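Local coordinates for protein Thiosulfate:glutathione sulfurtransferase (PDB 6BEV) that transfers the sulfane sulfur of thiosulfate to glutathione, producing S-sulfanylglutathione in hydrogen sulfide metabolism, at residues P30-L35 / G39-F44. Numbering follows the deposited sequence.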
ATOM      1  N   PRO A  30       2.476 -15.236  -1.262  1.00 13.11           N
ATOM      2  CA  PRO A  30       3.330 -15.929  -0.286  1.00 14.54           C
ATOM      3  C   PRO A  30       4.415 -15.035   0.286  1.00 14.21           C
ATOM      4  O   PRO A  30       4.674 -15.077   1.495  1.00 14.58           O
ATOM      5  CB  PRO A  30       3.877 -17.122  -1.082  1.00 16.32           C
ATOM      6  CG  PRO A  30       2.871 -17.363  -2.153  1.00 17.91           C
ATOM      7  CD  PRO A  30       2.362 -15.997  -2.522  1.00 14.75           C
ATOM      8  N   GLU A  31       5.061 -14.219  -0.544  1.00 12.72           N
ATOM      9  CA  GLU A  31       6.082 -13.323  -0.015  1.00 12.36           C
ATOM     10  C   GLU A  31       5.456 -12.293   0.902  1.00 11.60           C
ATOM     11  O   GLU A  31       5.995 -12.002   1.975  1.00 12.24           O
ATOM     12  CB  GLU A  31       6.851 -12.636  -1.142  1.00 12.96           C
ATOM     13  CG  GLU A  31       8.011 -11.827  -0.573  1.00 13.44           C
ATOM     14  CD  GLU A  31       8.780 -10.979  -1.572  1.00 14.16           C
ATOM     15  OE1 GLU A  31       8.508 -11.021  -2.791  1.00 15.56           O
ATOM     16  OE2 GLU A  31       9.658 -10.222  -1.108  1.00 14.29           O
ATOM     17  N   LEU A  32       4.325 -11.726   0.494  1.00 10.92           N
ATOM     18  CA  LEU A  32       3.662 -10.727   1.318  1.00 10.98           C
ATOM     19  C   LEU A  32       3.308 -11.291   2.689  1.00 11.30           C
ATOM     20  O   LEU A  32       3.518 -10.627   3.710  1.00 11.13           O
ATOM     21  CB  LEU A  32       2.411 -10.228   0.612  1.00 11.09           C
ATOM     22  CG  LEU A  32       1.558  -9.195   1.361  1.00 11.59           C
ATOM     23  CD1 LEU A  32       2.395  -7.978   1.746  1.00 12.97           C
ATOM     24  CD2 LEU A  32       0.350  -8.795   0.538  1.00 12.92           C
ATOM     25  N   ARG A  33       2.773 -12.513   2.740  1.00 11.79           N
ATOM     26  CA  ARG A  33       2.404 -13.089   4.032  1.00 12.30           C
ATOM     27  C   ARG A  33       3.616 -13.208   4.941  1.00 12.25           C
ATOM     28  O   ARG A  33       3.526 -12.938   6.144  1.00 12.88           O
ATOM     29  CB  ARG A  33       1.726 -14.438   3.833  1.00 13.62           C
ATOM     30  CG  ARG A  33       0.297 -14.329   3.335  1.00 15.25           C
ATOM     31  CD  ARG A  33      -0.199 -15.665   2.870  1.00 15.86           C
ATOM     32  NE  ARG A  33      -1.647 -15.705   2.673  1.00 15.71           N
ATOM     33  CZ  ARG A  33      -2.276 -16.703   2.069  1.00 17.39           C
ATOM     34  NH1 ARG A  33      -1.571 -17.689   1.545  1.00 20.00           N
ATOM     35  NH2 ARG A  33      -3.595 -16.694   1.950  1.00 18.04           N
ATOM     36  N   SER A  34       4.769 -13.598   4.398  0.67 11.99           N
ATOM     37  CA  SER A  34       5.950 -13.713   5.246  0.67 12.94           C
ATOM     38  C   SER A  34       6.487 -12.351   5.660  0.67 12.44           C
ATOM     39  O   SER A  34       6.982 -12.195   6.780  0.67 12.85           O
ATOM     40  CB  SER A  34       7.025 -14.541   4.564  0.67 14.34           C
ATOM     41  OG  SER A  34       6.583 -15.878   4.454  0.67 16.33           O
ATOM     42  N   LEU A  35       6.406 -11.351   4.780  1.00 11.39           N
ATOM     43  CA  LEU A  35       6.846 -10.016   5.165  1.00 11.44           C
ATOM     44  C   LEU A  35       5.960  -9.440   6.260  1.00 11.90           C
ATOM     45  O   LEU A  35       6.437  -8.725   7.149  1.00 13.35           O
ATOM     46  CB  LEU A  35       6.871  -9.090   3.940  1.00 12.20           C
ATOM     47  CG  LEU A  35       7.935  -9.400   2.890  1.00 13.13           C
ATOM     48  CD1 LEU A  35       7.635  -8.651   1.604  1.00 14.45           C
ATOM     49  CD2 LEU A  35       9.322  -9.034   3.399  1.00 14.65           C
ATOM     50  N   GLY A  39       7.166  -8.439  10.220  1.00 11.33           N
ATOM     51  CA  GLY A  39       7.189  -7.017  10.503  1.00 11.76           C
ATOM     52  C   GLY A  39       7.981  -6.197   9.506  1.00 11.29           C
ATOM     53  O   GLY A  39       8.495  -5.131   9.860  1.00 12.80           O
ATOM     54  N   ARG A  40       8.091  -6.666   8.260  1.00 11.13           N
ATOM     55  CA  ARG A  40       8.950  -6.035   7.269  1.00 11.99           C
ATOM     56  C   ARG A  40       8.222  -5.363   6.109  1.00 12.78           C
ATOM     57  O   ARG A  40       8.892  -4.741   5.281  1.00 15.59           O
ATOM     58  CB  ARG A  40       9.954  -7.055   6.729  1.00 12.40           C
ATOM     59  CG  ARG A  40      10.976  -7.397   7.787  1.00 14.15           C
ATOM     60  CD  ARG A  40      11.985  -8.415   7.373  1.00 16.55           C
ATOM     61  NE  ARG A  40      13.054  -8.411   8.371  1.00 18.13           N
ATOM     62  CZ  ARG A  40      13.794  -9.461   8.707  1.00 18.45           C
ATOM     63  NH1 ARG A  40      13.612 -10.641   8.124  1.00 21.65           N
ATOM     64  NH2 ARG A  40      14.725  -9.305   9.645  1.00 18.27           N
ATOM     65  N   ALA A  41       6.896  -5.477   6.011  1.00 12.72           N
ATOM     66  CA  ALA A  41       6.121  -4.795   4.977  1.00 12.75           C
ATOM     67  C   ALA A  41       5.076  -3.893   5.610  1.00 12.92           C
ATOM     68  O   ALA A  41       4.493  -4.213   6.646  1.00 14.74           O
ATOM     69  CB  ALA A  41       5.403  -5.787   4.057  1.00 14.22           C
ATOM     70  N   ARG A  42       4.820  -2.774   4.943  1.00 12.13           N
ATOM     71  CA  ARG A  42       3.725  -1.878   5.270  1.00 12.25           C
ATOM     72  C   ARG A  42       2.731  -1.937   4.128  1.00 12.54           C
ATOM     73  O   ARG A  42       3.131  -1.970   2.968  1.00 16.18           O
ATOM     74  CB  ARG A  42       4.222  -0.446   5.393  1.00 15.15           C
ATOM     75  CG  ARG A  42       4.780  -0.067   6.725  1.00 17.89           C
ATOM     76  CD  ARG A  42       4.995   1.440   6.759  1.00 19.42           C
ATOM     77  NE  ARG A  42       3.797   2.249   7.036  1.00 19.12           N
ATOM     78  CZ  ARG A  42       3.816   3.582   7.180  1.00 17.27           C
ATOM     79  NH1 ARG A  42       4.945   4.257   7.043  1.00 15.99           N
ATOM     80  NH2 ARG A  42       2.708   4.261   7.448  1.00 17.82           N
ATOM     81  N   LEU A  43       1.451  -1.943   4.461  1.00 12.23           N
ATOM     82  CA  LEU A  43       0.380  -2.089   3.492  1.00 13.06           C
ATOM     83  C   LEU A  43      -0.351  -0.770   3.317  1.00 10.74           C
ATOM     84  O   LEU A  43      -0.702  -0.111   4.302  1.00 12.02           O
ATOM     85  CB  LEU A  43      -0.641  -3.119   3.985  1.00 12.98           C
ATOM     86  CG  LEU A  43      -0.242  -4.586   3.892  1.00 15.26           C
ATOM     87  CD1 LEU A  43      -1.138  -5.441   4.786  1.00 17.78           C
ATOM     88  CD2 LEU A  43      -0.328  -5.035   2.461  1.00 18.94           C
ATOM     89  N   PHE A  44      -0.681  -0.454   2.069  1.00 10.66           N
ATOM     90  CA  PHE A  44      -1.456   0.734   1.706  1.00 10.59           C
ATOM     91  C   PHE A  44      -2.590   0.304   0.783  1.00 10.36           C
ATOM     92  O   PHE A  44      -2.341  -0.139  -0.342  1.00 10.93           O
ATOM     93  CB  PHE A  44      -0.577   1.769   1.010  1.00 10.06           C
ATOM     94  CG  PHE A  44       0.594   2.207   1.835  1.00 10.51           C
ATOM     95  CD1 PHE A  44       0.488   3.282   2.692  1.00 12.44           C
ATOM     96  CD2 PHE A  44       1.798   1.538   1.774  1.00 11.17           C
ATOM     97  CE1 PHE A  44       1.566   3.671   3.477  1.00 13.95           C
ATOM     98  CE2 PHE A  44       2.867   1.912   2.562  1.00 12.25           C
ATOM     99  CZ  PHE A  44       2.756   2.990   3.397  1.00 13.73           C
TER
HETATM  100  O   HOH W   1       5.326  -6.384   7.934  0.55 56.58           O
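The CB atoms of Leu35 and Ala41 meet at 3.6 Å, the tightest apolar touch between the end of helix 29-38 and the segment that follows it. Ala41 points its methyl toward the helix, whereas Leu35 passes by with its flank and offers its CB. Farther out, Leu35 turns to Arg40: with CG beside the backbone N and anti to the carbonyl carbon (chi1 -69°), CD2 comes to lie 3.9 Å from Arg40 CB. The two side chains cross there at about a right angle, and the extended chain of Arg40 then carries its guanidinium away from the helix.

Polar contacts gather on one carbonyl. Leu35 O accepts a fairly straight bond of 2.9 Å from Arg40 N, which sits slightly tilted from the carbonyl plane, and a weak one from Ala41 N. Water 1 ties the same carbonyl to Ala41, donating to Leu35 O and accepting from Ala41 N, while the hydroxyl of Ser38 also bonds to this carbonyl. Gly39 leaves the helix with positive phi (77°) in a Schellman motif; the helix ends there, and the chain turns off through Arg40 and Ala41 into strand 42-45, a central strand of the parallel rhodanese sheet.

Further in, Leu32 and Leu43 bridge helix and strand. Leu32 holds CG anti to its backbone N (chi1 178°), which sends CG toward the strand side, and the second torsion then sets CD1 4.1 Å from Leu43 CD2; the same methyl lies 4.4 Å from Ala41 CB. Both leucines also rest on Val96 of strand 95-98, next in the sheet, and Leu43 reaches Phe98, one residue before Cys99, which forms the persulfide intermediate; the Leu43 and Cys99 side chains are about 11 Å apart.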